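Local structure of periplasmic sugar-binding domain protein (Pseudomonas fluorescens Pf-5, 3H75) at residues S23-A28 with G261-G266; K88-N93 with V271-D276. The protein probably binds a carbohydrate in the periplasm, between the two alpha/beta domains of a solute-binding protein. All blocks are in the same frame, centred on the assembly; numbering follows the deposited sequence.

Interaction 1 (S23-A28 with G261-G266); sequences SQFMQA and GHFTLG
Gly261 O takes two donors from Thr264, the residue that lays its methyl over the Phe25 ring. The hydroxyl bond is short, 2.7 Å from Thr264 OG1 to Gly261 O, and with a C=O...donor angle of 177° OG1 lies almost straight out from the carbonyl. Thr264 N reaches the same oxygen at 3.3 Å. This turn leads out of strand 257-260 of the second sheet into helix 265-277, which lies against the other domain, consistent with one of the interdomain crossovers of the two-domain periplasmic binding protein fold.

With OG1 fixed in this way, CG2 points into the angle between two phenylalanines. It stands 4.0 Å from the centroid of the Phe25 ring, over its face, and over the centre of the Phe263 ring, 3.7 Å above its plane. The rings themselves form a T-shaped pair, the edge of Phe263 toward the face of Phe25, with planes at 76°. Phe25 swings CG anti to its own backbone nitrogen (chi1 -165°), and this carries CE2 to 3.4 Å from Thr264 O. Trp268 and Phe319 also meet the Phe25 ring edge-to-face. With an alanine at Phe25, the methyl of Thr264 would probably lose the face it rests on and Phe263 its T-shaped partner, leaving a gap between helix and crossover.

The neighbouring residue, Met26, a selenomethionine in this crystal, brings its CG 3.4 Å from Gly266 C and 3.5 Å from Gly266 CA, with its SE 4.0 Å from that same CA.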
loop_
_atom_site.group_PDB
_atom_site.type_symbol
_atom_site.label_atom_id
_atom_site.label_comp_id
_atom_site.label_asym_id
_atom_site.label_seq_id
_atom_site.Cartn_x
_atom_site.Cartn_y
_atom_site.Cartn_z
ATOM N N SER A 23 -6.413 -2.720 8.507
ATOM C CA SER A 23 -6.784 -2.954 9.899
ATOM C C SER A 23 -7.479 -4.294 10.106
ATOM O O SER A 23 -7.154 -5.033 11.036
ATOM C CB SER A 23 -7.708 -1.838 10.399
ATOM O OG SER A 23 -7.014 -0.612 10.507
ATOM N N GLN A 24 -8.436 -4.610 9.237
ATOM C CA GLN A 24 -9.172 -5.859 9.364
ATOM C C GLN A 24 -8.266 -7.074 9.235
ATOM O O GLN A 24 -8.456 -8.070 9.941
ATOM C CB GLN A 24 -10.296 -5.931 8.326
ATOM C CG GLN A 24 -11.339 -4.834 8.487
ATOM C CD GLN A 24 -11.960 -4.816 9.872
ATOM O OE1 GLN A 24 -12.640 -5.760 10.270
ATOM N NE2 GLN A 24 -11.723 -3.738 10.617
ATOM N N PHE A 25 -7.279 -7.000 8.345
ATOM C CA PHE A 25 -6.354 -8.113 8.167
ATOM C C PHE A 25 -5.530 -8.275 9.448
ATOM O O PHE A 25 -5.295 -9.394 9.907
ATOM C CB PHE A 25 -5.427 -7.860 6.969
ATOM C CG PHE A 25 -4.693 -9.089 6.501
ATOM C CD1 PHE A 25 -5.373 -10.108 5.841
ATOM C CD2 PHE A 25 -3.327 -9.239 6.733
ATOM C CE1 PHE A 25 -4.702 -11.265 5.416
ATOM C CE2 PHE A 25 -2.648 -10.391 6.315
ATOM C CZ PHE A 25 -3.342 -11.404 5.654
HETATM N N MSE A 26 -5.105 -7.155 10.028
HETATM C CA MSE A 26 -4.330 -7.191 11.263
HETATM C C MSE A 26 -5.150 -7.775 12.406
HETATM O O MSE A 26 -4.642 -8.566 13.198
HETATM C CB MSE A 26 -3.882 -5.787 11.674
HETATM C CG MSE A 26 -2.801 -5.175 10.814
HETATM SE SE MSE A 26 -2.310 -3.412 11.476
HETATM C CE MSE A 26 -1.312 -3.953 13.040
ATOM N N GLN A 27 -6.415 -7.375 12.497
ATOM C CA GLN A 27 -7.269 -7.869 13.567
ATOM C C GLN A 27 -7.442 -9.379 13.467
ATOM O O GLN A 27 -7.486 -10.073 14.485
ATOM C CB GLN A 27 -8.621 -7.154 13.540
ATOM C CG GLN A 27 -8.478 -5.654 13.733
ATOM C CD GLN A 27 -9.801 -4.947 13.898
ATOM O OE1 GLN A 27 -10.738 -5.168 13.133
ATOM N NE2 GLN A 27 -9.882 -4.074 14.897
ATOM N N ALA A 28 -7.521 -9.891 12.243
ATOM C CA ALA A 28 -7.655 -11.327 12.048
ATOM C C ALA A 28 -6.382 -11.980 12.580
ATOM O O ALA A 28 -6.432 -13.005 13.257
ATOM C CB ALA A 28 -7.838 -11.645 10.569
ATOM N N GLY A 261 -1.887 -6.269 -2.817
ATOM C CA GLY A 261 -1.157 -7.157 -1.933
ATOM C C GLY A 261 -0.587 -6.510 -0.687
ATOM O O GLY A 261 -0.438 -7.176 0.341
ATOM N N HIS A 262 -0.279 -5.219 -0.744
ATOM C CA HIS A 262 0.307 -4.564 0.416
ATOM C C HIS A 262 -0.624 -4.356 1.607
ATOM O O HIS A 262 -0.165 -4.014 2.697
ATOM C CB HIS A 262 0.977 -3.237 0.012
ATOM C CG HIS A 262 0.024 -2.136 -0.335
ATOM N ND1 HIS A 262 -1.047 -2.309 -1.185
ATOM C CD2 HIS A 262 0.027 -0.822 -0.004
ATOM C CE1 HIS A 262 -1.659 -1.154 -1.365
ATOM N NE2 HIS A 262 -1.027 -0.234 -0.658
ATOM N N PHE A 263 -1.922 -4.578 1.421
ATOM C CA PHE A 263 -2.854 -4.412 2.530
ATOM C C PHE A 263 -2.626 -5.505 3.568
ATOM O O PHE A 263 -3.139 -5.427 4.680
ATOM C CB PHE A 263 -4.311 -4.445 2.043
ATOM C CG PHE A 263 -4.829 -5.825 1.719
ATOM C CD1 PHE A 263 -5.474 -6.595 2.690
ATOM C CD2 PHE A 263 -4.678 -6.349 0.442
ATOM C CE1 PHE A 263 -5.958 -7.870 2.386
ATOM C CE2 PHE A 263 -5.155 -7.617 0.131
ATOM C CZ PHE A 263 -5.797 -8.378 1.102
ATOM N N THR A 264 -1.846 -6.517 3.202
ATOM C CA THR A 264 -1.560 -7.624 4.113
ATOM C C THR A 264 -0.354 -7.363 5.014
ATOM O O THR A 264 -0.128 -8.103 5.967
ATOM C CB THR A 264 -1.253 -8.927 3.343
ATOM O OG1 THR A 264 -0.103 -8.721 2.511
ATOM C CG2 THR A 264 -2.437 -9.348 2.490
ATOM N N LEU A 265 0.415 -6.318 4.726
ATOM C CA LEU A 265 1.628 -6.055 5.499
ATOM C C LEU A 265 1.455 -6.005 7.012
ATOM O O LEU A 265 2.284 -6.546 7.744
ATOM C CB LEU A 265 2.307 -4.773 5.009
ATOM C CG LEU A 265 3.801 -4.692 5.348
ATOM C CD1 LEU A 265 4.512 -3.828 4.319
ATOM C CD2 LEU A 265 3.984 -4.141 6.744
ATOM N N GLY A 266 0.389 -5.362 7.477
ATOM C CA GLY A 266 0.153 -5.273 8.908
ATOM C C GLY A 266 0.031 -6.635 9.571
ATOM O O GLY A 266 0.519 -6.838 10.687
#

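Interaction 2 (K88-N93 with V271-D276); sequences KLFIVN and VALHDD
Phe90 and Leu273 make the tightly packed part of this contact, where strand 88-93 of the parallel sheet receives helix 265-277 on one of its faces, as in a Rossmann-like alpha/beta layer. Leu273 CD2 sits 3.7 Å above the plane of the Phe90 ring, displaced from the centre toward the rim. The displacement favours the root of the ring, since CD2 is 3.8 Å from Phe90 CD1 and equally near CG. With CD2 4.1 Å from the centroid of the Phe90 ring and 23° off its normal, the contact is a CH-pi interaction. Both residues are buried; Ala269 and Trp114 also touch Phe90, while Met67 of the adjoining strand touches Leu273.

The partly exposed Lys88 marks the looser side. Its chain is fully extended beyond CG and meets Asp276 from the opposite direction, with NZ 3.3 Å from Asp276 OD2. The ammonium approaches the syn side of the carboxylate, 26° out of its plane. That oxygen also has a hydrogen bond with Tyr65 OH. A long salt bridge sharing its acceptor in this way suggests that Lys88 contributes charge, probably favouring the ionised carboxylate, while Tyr65 OH is the stronger hydrogen-bond partner.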
loop_
_atom_site.group_PDB
_atom_site.type_symbol
_atom_site.label_atom_id
_atom_site.label_comp_id
_atom_site.label_asym_id
_atom_site.label_seq_id
_atom_site.Cartn_x
_atom_site.Cartn_y
_atom_site.Cartn_z
ATOM N N LYS A 88 8.793 -1.006 22.462
ATOM C CA LYS A 88 9.518 -1.410 21.266
ATOM C C LYS A 88 8.777 -0.823 20.070
ATOM O O LYS A 88 7.549 -0.872 20.013
ATOM C CB LYS A 88 9.567 -2.937 21.166
ATOM C CG LYS A 88 10.414 -3.609 22.247
ATOM C CD LYS A 88 10.357 -5.124 22.126
ATOM C CE LYS A 88 11.262 -5.802 23.142
ATOM N NZ LYS A 88 11.263 -7.280 22.959
ATOM N N LEU A 89 9.518 -0.257 19.125
ATOM C CA LEU A 89 8.903 0.347 17.950
ATOM C C LEU A 89 9.062 -0.486 16.695
ATOM O O LEU A 89 10.078 -1.155 16.502
ATOM C CB LEU A 89 9.507 1.723 17.675
ATOM C CG LEU A 89 9.452 2.789 18.767
ATOM C CD1 LEU A 89 10.093 4.064 18.240
ATOM C CD2 LEU A 89 8.019 3.041 19.176
ATOM N N PHE A 90 8.052 -0.426 15.836
ATOM C CA PHE A 90 8.089 -1.141 14.572
ATOM C C PHE A 90 7.584 -0.182 13.501
ATOM O O PHE A 90 6.436 0.263 13.543
ATOM C CB PHE A 90 7.214 -2.389 14.624
ATOM C CG PHE A 90 7.603 -3.428 13.618
ATOM C CD1 PHE A 90 8.871 -3.995 13.652
ATOM C CD2 PHE A 90 6.714 -3.824 12.624
ATOM C CE1 PHE A 90 9.259 -4.946 12.707
ATOM C CE2 PHE A 90 7.088 -4.770 11.675
ATOM C CZ PHE A 90 8.367 -5.334 11.716
ATOM N N ILE A 91 8.464 0.140 12.557
ATOM C CA ILE A 91 8.171 1.065 11.462
ATOM C C ILE A 91 7.779 0.281 10.215
ATOM O O ILE A 91 8.521 -0.591 9.766
ATOM C CB ILE A 91 9.416 1.916 11.135
ATOM C CG1 ILE A 91 9.934 2.589 12.407
ATOM C CG2 ILE A 91 9.085 2.940 10.062
ATOM C CD1 ILE A 91 8.934 3.497 13.076
ATOM N N VAL A 92 6.625 0.599 9.637
ATOM C CA VAL A 92 6.182 -0.146 8.470
ATOM C C VAL A 92 5.909 0.639 7.202
ATOM O O VAL A 92 5.840 1.873 7.204
ATOM C CB VAL A 92 4.912 -0.967 8.791
ATOM C CG1 VAL A 92 5.202 -1.948 9.911
ATOM C CG2 VAL A 92 3.766 -0.032 9.176
ATOM N N ASN A 93 5.772 -0.129 6.119
ATOM C CA ASN A 93 5.464 0.346 4.769
ATOM C C ASN A 93 6.585 1.001 3.960
ATOM O O ASN A 93 6.653 0.816 2.748
ATOM C CB ASN A 93 4.229 1.248 4.816
ATOM C CG ASN A 93 2.957 0.467 5.126
ATOM O OD1 ASN A 93 3.007 -0.713 5.483
ATOM N ND2 ASN A 93 1.811 1.125 4.995
ATOM N N VAL A 271 2.843 -11.100 12.922
ATOM C CA VAL A 271 3.448 -12.423 13.052
ATOM C C VAL A 271 4.885 -12.207 13.522
ATOM O O VAL A 271 5.366 -12.895 14.425
ATOM C CB VAL A 271 3.488 -13.184 11.708
ATOM C CG1 VAL A 271 4.306 -14.465 11.861
ATOM C CG2 VAL A 271 2.077 -13.516 11.253
ATOM N N ALA A 272 5.567 -11.245 12.906
ATOM C CA ALA A 272 6.947 -10.942 13.269
ATOM C C ALA A 272 7.061 -10.445 14.711
ATOM O O ALA A 272 7.970 -10.853 15.442
ATOM C CB ALA A 272 7.529 -9.907 12.309
ATOM N N LEU A 273 6.149 -9.568 15.124
ATOM C CA LEU A 273 6.190 -9.046 16.486
ATOM C C LEU A 273 5.844 -10.140 17.482
ATOM O O LEU A 273 6.419 -10.207 18.569
ATOM C CB LEU A 273 5.237 -7.858 16.643
ATOM C CG LEU A 273 5.647 -6.629 15.826
ATOM C CD1 LEU A 273 4.699 -5.478 16.126
ATOM C CD2 LEU A 273 7.079 -6.239 16.156
ATOM N N HIS A 274 4.896 -10.992 17.111
ATOM C CA HIS A 274 4.500 -12.109 17.959
ATOM C C HIS A 274 5.735 -12.958 18.240
ATOM O O HIS A 274 5.989 -13.357 19.378
ATOM C CB HIS A 274 3.427 -12.939 17.242
ATOM C CG HIS A 274 3.203 -14.296 17.834
ATOM N ND1 HIS A 274 4.030 -15.366 17.577
ATOM C CD2 HIS A 274 2.229 -14.762 18.655
ATOM C CE1 HIS A 274 3.575 -16.436 18.208
ATOM N NE2 HIS A 274 2.484 -16.095 18.869
ATOM N N ASP A 275 6.513 -13.217 17.196
ATOM C CA ASP A 275 7.718 -14.020 17.338
ATOM C C ASP A 275 8.811 -13.284 18.099
ATOM O O ASP A 275 9.549 -13.895 18.868
ATOM C CB ASP A 275 8.223 -14.463 15.962
ATOM C CG ASP A 275 7.362 -15.558 15.355
ATOM O OD1 ASP A 275 6.383 -15.977 16.007
ATOM O OD2 ASP A 275 7.665 -16.004 14.228
ATOM N N ASP A 276 8.916 -11.973 17.903
ATOM C CA ASP A 276 9.932 -11.208 18.618
ATOM C C ASP A 276 9.704 -11.314 20.122
ATOM O O ASP A 276 10.653 -11.453 20.896
ATOM C CB ASP A 276 9.897 -9.733 18.227
ATOM C CG ASP A 276 10.907 -8.907 19.004
ATOM O OD1 ASP A 276 12.118 -9.026 18.726
ATOM O OD2 ASP A 276 10.492 -8.153 19.910
#

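In the fold
Interactions 1 and 2 have their centres 13 Å apart and share helix 265-277: the turn leading into it, with Gly266, meets helix 17-33, and its later turns meet strand 88-93. Along the chain the segments alternate, 23-28, 88-93, 261-266, 271-276, so two early elements of the first domain are met in the same order by one late run. Leu265, within 261-266 but directed away from 23-28, reaches the strand of interaction 2, its CD2 3.9 Å from Val92 CB. Strand 257-260 belongs to the second sheet, whereas strand 88-93 belongs to the six-stranded parallel sheet; the chain therefore returns to the first domain here, consistent with one of the interdomain hinge connections of this family.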